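Local coordinates for phosphatidylinositol-specific phospholipase C1 (Streptomyces antibioticus, PDB 3H4X), which belongs to the calcium-dependent phosphoinositide phospholipase C family and is built on a closed barrel of eight parallel strands surrounded by helices, at residues A[172-176]-A[177-181]; A[211-214]-A[215-219]; A[242-245]-A[246-249]; A[264-268]-A[269-273]. All blocks are in the same frame, centred on the assembly; numbering follows the deposited sequence.

In the fold
All four contacts are local and follow one another along the chain, none nested in or crossing another. Interaction 1 ends helix 170-177 and starts the loop toward strand 189-195 of the barrel. Interaction 2 lies wholly within helix 209-222, the crossover between strands 189-195 and 232-236. Interaction 3 folds a turn in the connection from strand 232-236 to strand 258-262, and it meets interaction 2 where Val211 CG2 packs on Tyr247 CD1 at 3.7 Å. Interaction 4 closes the loop between helices 263-266 and 274-278, ahead of strand 282-286. Interaction 3 comes within about 6 Å, nearest atoms, of both interactions 1 and 4, without touching either.

Interaction 1. Residues A[172-176]-A[177-181]; sequences EAVRA and GGWPS
Ala173 O and Val174 O, in the final turn of helix 170-177, receive the N-H groups of two successive glycines. Gly177 N donates to Ala173 O at 3.0 Å, a regular helical bond. Gly178 N follows to Val174 O at 2.8 Å, but this bond is more bent, 136° at the hydrogen, and the donor stands above the carbonyl plane. A water adds a second donor to Ala173 O at 2.7 Å; its other hydrogen goes to Gly178 O at 2.8 Å, so the carbonyl that has just left the helix is tied back to its last turn. Val174 reaches the indole of Trp179 with one methyl: CG2, held anti to its own backbone nitrogen, lies 3.3 Å from Trp179 NE1 and 3.7 Å from Trp179 CD1. The methyl meets the indole obliquely, as a van der Waals contact; the indole N-H is satisfied by His280 O. Trp179 also meets Phe232 at the start of strand 232-236, which carries the contact inward to the barrel wall. Gly178 itself takes positive phi (68°) as the chain turns off the helix axis, and the whole is a glycine-terminated helix C-cap.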
# COMPACT_ATOMS: atom_id res chain seq x y z
N GLU A 172 15.47 -10.53 -6.55
CA GLU A 172 16.92 -10.60 -6.56
C GLU A 172 17.50 -9.33 -5.96
O GLU A 172 18.40 -9.38 -5.12
CB GLU A 172 17.43 -10.80 -7.99
CG GLU A 172 18.95 -10.81 -8.12
CD GLU A 172 19.40 -10.82 -9.57
OE1 GLU A 172 19.19 -11.84 -10.26
OE2 GLU A 172 19.97 -9.80 -10.03
N ALA A 173 16.98 -8.18 -6.39
CA ALA A 173 17.47 -6.90 -5.92
C ALA A 173 17.28 -6.74 -4.41
O ALA A 173 18.20 -6.33 -3.70
CB ALA A 173 16.78 -5.77 -6.66
N VAL A 174 16.09 -7.05 -3.92
CA VAL A 174 15.78 -6.77 -2.53
C VAL A 174 16.55 -7.68 -1.58
O VAL A 174 17.03 -7.24 -0.54
CB VAL A 174 14.25 -6.79 -2.28
CG1 VAL A 174 13.75 -8.21 -2.04
CG2 VAL A 174 13.87 -5.86 -1.13
N ARG A 175 16.67 -8.95 -1.94
CA ARG A 175 17.42 -9.89 -1.11
C ARG A 175 18.89 -9.52 -1.01
O ARG A 175 19.49 -9.61 0.06
CB ARG A 175 17.28 -11.32 -1.63
CG ARG A 175 15.92 -11.93 -1.38
CD ARG A 175 15.86 -13.38 -1.82
NE ARG A 175 16.83 -14.20 -1.09
CZ ARG A 175 17.07 -15.48 -1.34
NH1 ARG A 175 16.42 -16.10 -2.32
NH2 ARG A 175 17.96 -16.15 -0.62
N ALA A 176 19.46 -9.09 -2.13
CA ALA A 176 20.89 -8.80 -2.20
C ALA A 176 21.27 -7.48 -1.55
O ALA A 176 22.29 -7.39 -0.86
CB ALA A 176 21.34 -8.82 -3.65
N GLY A 177 20.46 -6.45 -1.78
CA GLY A 177 20.83 -5.10 -1.40
C GLY A 177 19.84 -4.35 -0.53
O GLY A 177 20.16 -3.27 -0.05
N GLY A 178 18.65 -4.91 -0.34
CA GLY A 178 17.64 -4.27 0.49
C GLY A 178 17.06 -2.98 -0.08
O GLY A 178 17.22 -2.68 -1.26
N TRP A 179 16.41 -2.22 0.79
CA TRP A 179 15.74 -0.97 0.41
C TRP A 179 16.62 0.22 0.75
O TRP A 179 17.51 0.12 1.59
CB TRP A 179 14.43 -0.83 1.18
CG TRP A 179 13.41 -1.87 0.85
CD1 TRP A 179 13.34 -3.13 1.36
CD2 TRP A 179 12.31 -1.74 -0.06
NE1 TRP A 179 12.27 -3.79 0.83
CE2 TRP A 179 11.62 -2.96 -0.05
CE3 TRP A 179 11.84 -0.70 -0.87
CZ2 TRP A 179 10.49 -3.19 -0.83
CZ3 TRP A 179 10.72 -0.93 -1.65
CH2 TRP A 179 10.06 -2.16 -1.63
N PRO A 180 16.38 1.37 0.10
CA PRO A 180 17.09 2.57 0.51
C PRO A 180 16.78 2.96 1.95
O PRO A 180 15.76 2.54 2.51
CB PRO A 180 16.57 3.64 -0.45
CG PRO A 180 16.05 2.87 -1.63
CD PRO A 180 15.48 1.62 -1.04
N SER A 181 17.65 3.77 2.54
CA SER A 181 17.41 4.31 3.87
C SER A 181 16.12 5.13 3.87
O SER A 181 15.71 5.67 2.84
CB SER A 181 18.58 5.18 4.32
OG SER A 181 18.54 6.44 3.70
O HOH W 1 18.71 -3.65 -3.39

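Interaction 2. Residues A[211-214]-A[215-219]; sequences VEYA and GHLKD
Lys218 N points at Ala214 O across 3.0 Å with an N-H...O angle of 166°, the straightest of four successive i to i+4 bonds here. The others run from Gly215, His216 and Leu217 to Val211, Glu212 and Tyr213. Two polar ends share one partner: Tyr213 OH bonds Asp146 OD1 and His216 NE2 bonds Asp146 OD2, so a single carboxylate of helix 142-153 ties the two side-chain ends together and helps to orient the imidazole. This is helix 209-222 of a beta-alpha-beta crossover between neighbouring parallel strands of the barrel. Glu212 and His216, with Pro142, line a pocket that holds an acetyl group. Between the two rings, His216 CD2 sits 3.7 Å above one face of Tyr213, displaced toward the rim. The planes are inclined at 58°, with centroids 5.1 Å apart. Both side chains leave the helix with CG anti to the backbone N (chi1 -163° for Tyr213), which sends them down the same flank. Leu217 comes at the phenol obliquely on the CE2 side, where its CD2 is 3.7 Å from Tyr213 CE2; Pro233 of strand 232-236 lies against both of these side chains.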
# COMPACT_ATOMS: atom_id res chain seq x y z
N VAL A 211 -1.78 -11.61 -9.76
CA VAL A 211 -1.21 -12.25 -10.93
C VAL A 211 -1.17 -11.30 -12.13
O VAL A 211 -0.21 -11.29 -12.89
CB VAL A 211 -1.99 -13.54 -11.29
CG1 VAL A 211 -1.63 -14.04 -12.69
CG2 VAL A 211 -1.76 -14.61 -10.24
N GLU A 212 -2.22 -10.50 -12.28
CA GLU A 212 -2.27 -9.58 -13.41
C GLU A 212 -1.17 -8.54 -13.34
O GLU A 212 -0.47 -8.28 -14.32
CB GLU A 212 -3.64 -8.92 -13.51
CG GLU A 212 -3.81 -8.11 -14.77
CD GLU A 212 -5.25 -7.69 -15.03
OE1 GLU A 212 -6.14 -8.11 -14.27
OE2 GLU A 212 -5.48 -6.94 -16.00
N TYR A 213 -1.00 -7.92 -12.17
CA TYR A 213 0.02 -6.87 -12.08
C TYR A 213 1.44 -7.43 -12.04
O TYR A 213 2.35 -6.88 -12.67
CB TYR A 213 -0.25 -5.92 -10.91
CG TYR A 213 0.53 -4.63 -11.05
CD1 TYR A 213 0.01 -3.55 -11.76
CD2 TYR A 213 1.80 -4.50 -10.52
CE1 TYR A 213 0.73 -2.37 -11.91
CE2 TYR A 213 2.53 -3.34 -10.66
CZ TYR A 213 2.00 -2.28 -11.36
OH TYR A 213 2.74 -1.13 -11.49
N ALA A 214 1.65 -8.54 -11.35
CA ALA A 214 2.96 -9.18 -11.35
C ALA A 214 3.34 -9.61 -12.77
O ALA A 214 4.50 -9.48 -13.17
CB ALA A 214 2.99 -10.36 -10.40
N GLY A 215 2.38 -10.13 -13.52
CA GLY A 215 2.63 -10.51 -14.91
C GLY A 215 3.01 -9.31 -15.75
O GLY A 215 3.87 -9.39 -16.64
N HIS A 216 2.38 -8.18 -15.47
CA HIS A 216 2.70 -6.91 -16.10
C HIS A 216 4.15 -6.50 -15.83
O HIS A 216 4.86 -6.09 -16.74
CB HIS A 216 1.68 -5.88 -15.60
CG HIS A 216 2.02 -4.45 -15.90
ND1 HIS A 216 2.02 -3.93 -17.17
CD2 HIS A 216 2.31 -3.42 -15.06
CE1 HIS A 216 2.32 -2.64 -17.11
NE2 HIS A 216 2.50 -2.31 -15.84
N LEU A 217 4.60 -6.62 -14.58
CA LEU A 217 5.99 -6.30 -14.27
C LEU A 217 6.95 -7.24 -15.00
O LEU A 217 7.96 -6.81 -15.55
CB LEU A 217 6.25 -6.37 -12.76
CG LEU A 217 5.51 -5.35 -11.90
CD1 LEU A 217 5.98 -5.46 -10.46
CD2 LEU A 217 5.70 -3.93 -12.42
N LYS A 218 6.63 -8.53 -15.01
CA LYS A 218 7.43 -9.51 -15.72
C LYS A 218 7.56 -9.13 -17.19
O LYS A 218 8.66 -9.17 -17.76
CB LYS A 218 6.81 -10.90 -15.57
CG LYS A 218 7.54 -11.99 -16.33
CD LYS A 218 6.91 -13.36 -16.07
CE LYS A 218 5.49 -13.45 -16.59
NZ LYS A 218 5.43 -13.55 -18.08
N ASP A 219 6.45 -8.75 -17.80
CA ASP A 219 6.44 -8.39 -19.21
C ASP A 219 7.21 -7.10 -19.47
O ASP A 219 7.97 -7.01 -20.44
CB ASP A 219 5.00 -8.30 -19.73
CG ASP A 219 4.30 -9.66 -19.74
OD1 ASP A 219 5.00 -10.69 -19.71
OD2 ASP A 219 3.06 -9.68 -19.78

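Interaction 3. Residues A[242-245]-A[246-249]; sequences DPRE and RYAD
Pro243 O is gripped three times over: by Arg246 N at 3.2 Å with a nearly straight N-H, weakly by Arg246 NE, also at 3.2 Å, and by a water at 3.3 Å that also accepts from Arg246 NH2. The first of these is an i to i+3 bond of a short 3-10 turn, and Tyr247 N repeats it to Arg244 O at 3.0 Å. Arg246 can fold back over its own turn because CG lies between the backbone N and the carbonyl carbon (chi1 76°) and the chain bends again at chi3; its two outer nitrogens then run on to His236 O, at the end of strand 232-236, and Gly237 O just after it. An Asx turn opens the 3-10 segment. Asp242 OD1 takes both Arg244 N and Arg244 NE, while Asp242 OD2 takes Arg244 NH2 at 2.9 Å, a side-on, two-nitrogen salt bridge. Asp171 supplies a second carboxylate to the same guanidinium, which probably keeps this inward-lying arginine charged. Asp242, Glu245 and Gly241 line an acetyl-group pocket. Tyr247, bonded through OH to Asp210 and stacked on Phe256, receives the aliphatic part of its neighbour: Arg246 CG rests 3.6 Å above the centre of the phenol face.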
# COMPACT_ATOMS: atom_id res chain seq x y z
N ASP A 242 6.96 -19.88 1.99
CA ASP A 242 7.02 -18.81 1.00
C ASP A 242 5.64 -18.71 0.37
O ASP A 242 5.24 -19.61 -0.38
CB ASP A 242 8.08 -19.13 -0.06
CG ASP A 242 8.25 -18.02 -1.07
OD1 ASP A 242 7.32 -17.20 -1.23
OD2 ASP A 242 9.32 -17.97 -1.70
N PRO A 243 4.89 -17.64 0.67
CA PRO A 243 3.52 -17.56 0.18
C PRO A 243 3.43 -17.55 -1.34
O PRO A 243 2.37 -17.84 -1.89
CB PRO A 243 3.02 -16.23 0.75
CG PRO A 243 3.88 -15.99 1.95
CD PRO A 243 5.22 -16.52 1.57
N ARG A 244 4.53 -17.22 -2.01
CA ARG A 244 4.51 -17.12 -3.46
C ARG A 244 4.42 -18.49 -4.13
O ARG A 244 4.16 -18.58 -5.33
CB ARG A 244 5.74 -16.35 -3.95
CG ARG A 244 5.73 -14.90 -3.46
CD ARG A 244 7.08 -14.21 -3.56
NE ARG A 244 8.12 -14.93 -2.84
CZ ARG A 244 9.37 -14.49 -2.72
NH1 ARG A 244 9.72 -13.32 -3.24
NH2 ARG A 244 10.27 -15.23 -2.08
N GLU A 245 4.60 -19.55 -3.36
CA GLU A 245 4.43 -20.90 -3.89
C GLU A 245 2.98 -21.16 -4.30
O GLU A 245 2.70 -22.15 -4.97
CB GLU A 245 4.92 -21.94 -2.88
CG GLU A 245 6.40 -21.83 -2.52
CD GLU A 245 7.34 -22.28 -3.63
OE1 GLU A 245 6.86 -22.75 -4.69
OE2 GLU A 245 8.57 -22.17 -3.45
N ARG A 246 2.06 -20.27 -3.91
CA ARG A 246 0.67 -20.38 -4.33
C ARG A 246 0.50 -20.11 -5.82
O ARG A 246 -0.51 -20.50 -6.40
CB ARG A 246 -0.22 -19.40 -3.55
CG ARG A 246 -0.09 -17.95 -4.01
CD ARG A 246 -1.03 -17.03 -3.25
NE ARG A 246 -0.77 -17.05 -1.81
CZ ARG A 246 -1.37 -16.26 -0.93
NH1 ARG A 246 -2.28 -15.38 -1.35
NH2 ARG A 246 -1.07 -16.34 0.35
N TYR A 247 1.46 -19.42 -6.43
CA TYR A 247 1.39 -19.12 -7.86
C TYR A 247 2.06 -20.24 -8.63
O TYR A 247 3.23 -20.54 -8.43
CB TYR A 247 2.06 -17.77 -8.16
CG TYR A 247 1.51 -16.65 -7.32
CD1 TYR A 247 0.19 -16.22 -7.48
CD2 TYR A 247 2.28 -16.02 -6.35
CE1 TYR A 247 -0.33 -15.20 -6.71
CE2 TYR A 247 1.77 -15.00 -5.58
CZ TYR A 247 0.47 -14.59 -5.76
OH TYR A 247 -0.04 -13.57 -4.98
N ALA A 248 1.30 -20.87 -9.53
CA ALA A 248 1.80 -22.03 -10.27
C ALA A 248 2.90 -21.66 -11.26
O ALA A 248 3.71 -22.51 -11.64
CB ALA A 248 0.66 -22.76 -10.96
N ASP A 249 2.92 -20.41 -11.70
CA ASP A 249 3.96 -19.95 -12.62
C ASP A 249 5.13 -19.36 -11.84
O ASP A 249 5.04 -18.26 -11.30
CB ASP A 249 3.41 -18.91 -13.60
CG ASP A 249 4.45 -18.45 -14.61
OD1 ASP A 249 5.60 -18.94 -14.56
OD2 ASP A 249 4.11 -17.59 -15.45
O HOH W 2 0.19 -18.94 0.27

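Interaction 4. Residues A[264-268]-A[269-273]; sequences ATYLN and GSIDT. Unlike the reference sequence in segment 264-268: Ala264 (reference Pro).
Helix 263-266 gives way at Leu267, and the backbone swings back through Gly269, at phi 100°, until the CA atoms of Tyr266 and Ile271 are 5.9 Å apart. An Asx turn makes the bend: Asn268 OD1 accepts from Ser270 N at 3.0 Å and from Ser270 OG at 2.6 Å. The two donors use the oxygen differently, the hydroxyl lying in the carbonyl plane on a lone pair and the N-H coming nearly head-on, 162° at the oxygen. Asn268 gets there by tucking CG between its backbone N and carbonyl carbon (chi1 77°), and Ser270 OG adopts the corresponding position on its own residue. Past this polar bend the returning chain covers the helix end. Ile271 CD1 meets Tyr266 CD1 at 3.8 Å, and Thr273 CG2 reaches the same ring atom at 3.9 Å, both obliquely. The tyrosine ring is packed further by Leu283 and Met285 of strand 282-286, so the loop and the barrel share one apolar patch. Asp272 OD1 goes on to Ser274 OG at the start of helix 274-278. A water links the helix end to the returning chain, donating to Tyr266 O at 2.9 Å and to Thr273 OG1, which also bonds Ala315 O.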
# COMPACT_ATOMS: atom_id res chain seq x y z
N ALA A 264 -3.11 -11.09 13.71
CA ALA A 264 -3.31 -12.18 14.66
C ALA A 264 -2.84 -13.50 14.06
O ALA A 264 -2.25 -14.34 14.75
CB ALA A 264 -4.78 -12.26 15.07
N THR A 265 -3.10 -13.69 12.77
CA THR A 265 -2.67 -14.90 12.08
C THR A 265 -1.14 -15.01 12.05
O THR A 265 -0.58 -16.07 12.34
CB THR A 265 -3.26 -14.98 10.66
OG1 THR A 265 -4.69 -14.92 10.74
CG2 THR A 265 -2.85 -16.27 9.97
N TYR A 266 -0.47 -13.91 11.72
CA TYR A 266 0.99 -13.91 11.71
C TYR A 266 1.57 -14.24 13.07
O TYR A 266 2.70 -14.72 13.17
CB TYR A 266 1.55 -12.57 11.24
CG TYR A 266 1.51 -12.38 9.74
CD1 TYR A 266 2.12 -13.30 8.90
CD2 TYR A 266 0.87 -11.29 9.18
CE1 TYR A 266 2.09 -13.14 7.52
CE2 TYR A 266 0.85 -11.11 7.81
CZ TYR A 266 1.45 -12.04 6.99
OH TYR A 266 1.40 -11.86 5.62
N LEU A 267 0.81 -13.96 14.13
CA LEU A 267 1.31 -14.17 15.48
C LEU A 267 0.78 -15.45 16.12
O LEU A 267 0.99 -15.69 17.31
CB LEU A 267 0.98 -12.97 16.36
CG LEU A 267 2.02 -11.85 16.36
CD1 LEU A 267 2.29 -11.32 14.95
CD2 LEU A 267 1.60 -10.74 17.29
N ASN A 268 0.10 -16.30 15.35
CA ASN A 268 -0.57 -17.46 15.94
C ASN A 268 0.28 -18.72 16.06
O ASN A 268 -0.20 -19.77 16.50
CB ASN A 268 -1.91 -17.75 15.25
CG ASN A 268 -1.75 -18.44 13.90
OD1 ASN A 268 -0.67 -18.91 13.54
ND2 ASN A 268 -2.85 -18.50 13.15
N GLY A 269 1.55 -18.61 15.69
CA GLY A 269 2.50 -19.71 15.83
C GLY A 269 2.78 -20.51 14.57
O GLY A 269 3.73 -21.29 14.52
N SER A 270 1.95 -20.32 13.55
CA SER A 270 2.03 -21.14 12.34
C SER A 270 2.99 -20.59 11.28
O SER A 270 3.31 -21.28 10.32
CB SER A 270 0.65 -21.31 11.72
OG SER A 270 0.12 -20.06 11.30
N ILE A 271 3.43 -19.35 11.46
CA ILE A 271 4.22 -18.66 10.44
C ILE A 271 5.51 -18.10 11.02
O ILE A 271 5.49 -17.42 12.05
CB ILE A 271 3.41 -17.51 9.80
CG1 ILE A 271 2.15 -18.07 9.14
CG2 ILE A 271 4.27 -16.75 8.80
CD1 ILE A 271 1.12 -17.01 8.79
N ASP A 272 6.62 -18.39 10.36
CA ASP A 272 7.91 -17.85 10.75
C ASP A 272 8.09 -16.48 10.12
O ASP A 272 8.52 -16.36 8.97
CB ASP A 272 9.03 -18.79 10.29
CG ASP A 272 10.41 -18.24 10.61
OD1 ASP A 272 10.50 -17.20 11.29
OD2 ASP A 272 11.41 -18.86 10.17
N THR A 273 7.76 -15.42 10.86
CA THR A 273 7.80 -14.09 10.27
C THR A 273 9.22 -13.55 10.10
O THR A 273 9.43 -12.58 9.37
CB THR A 273 6.95 -13.08 11.06
OG1 THR A 273 7.35 -13.10 12.43
CG2 THR A 273 5.47 -13.43 10.95
O HOH W 3 5.22 -14.14 14.43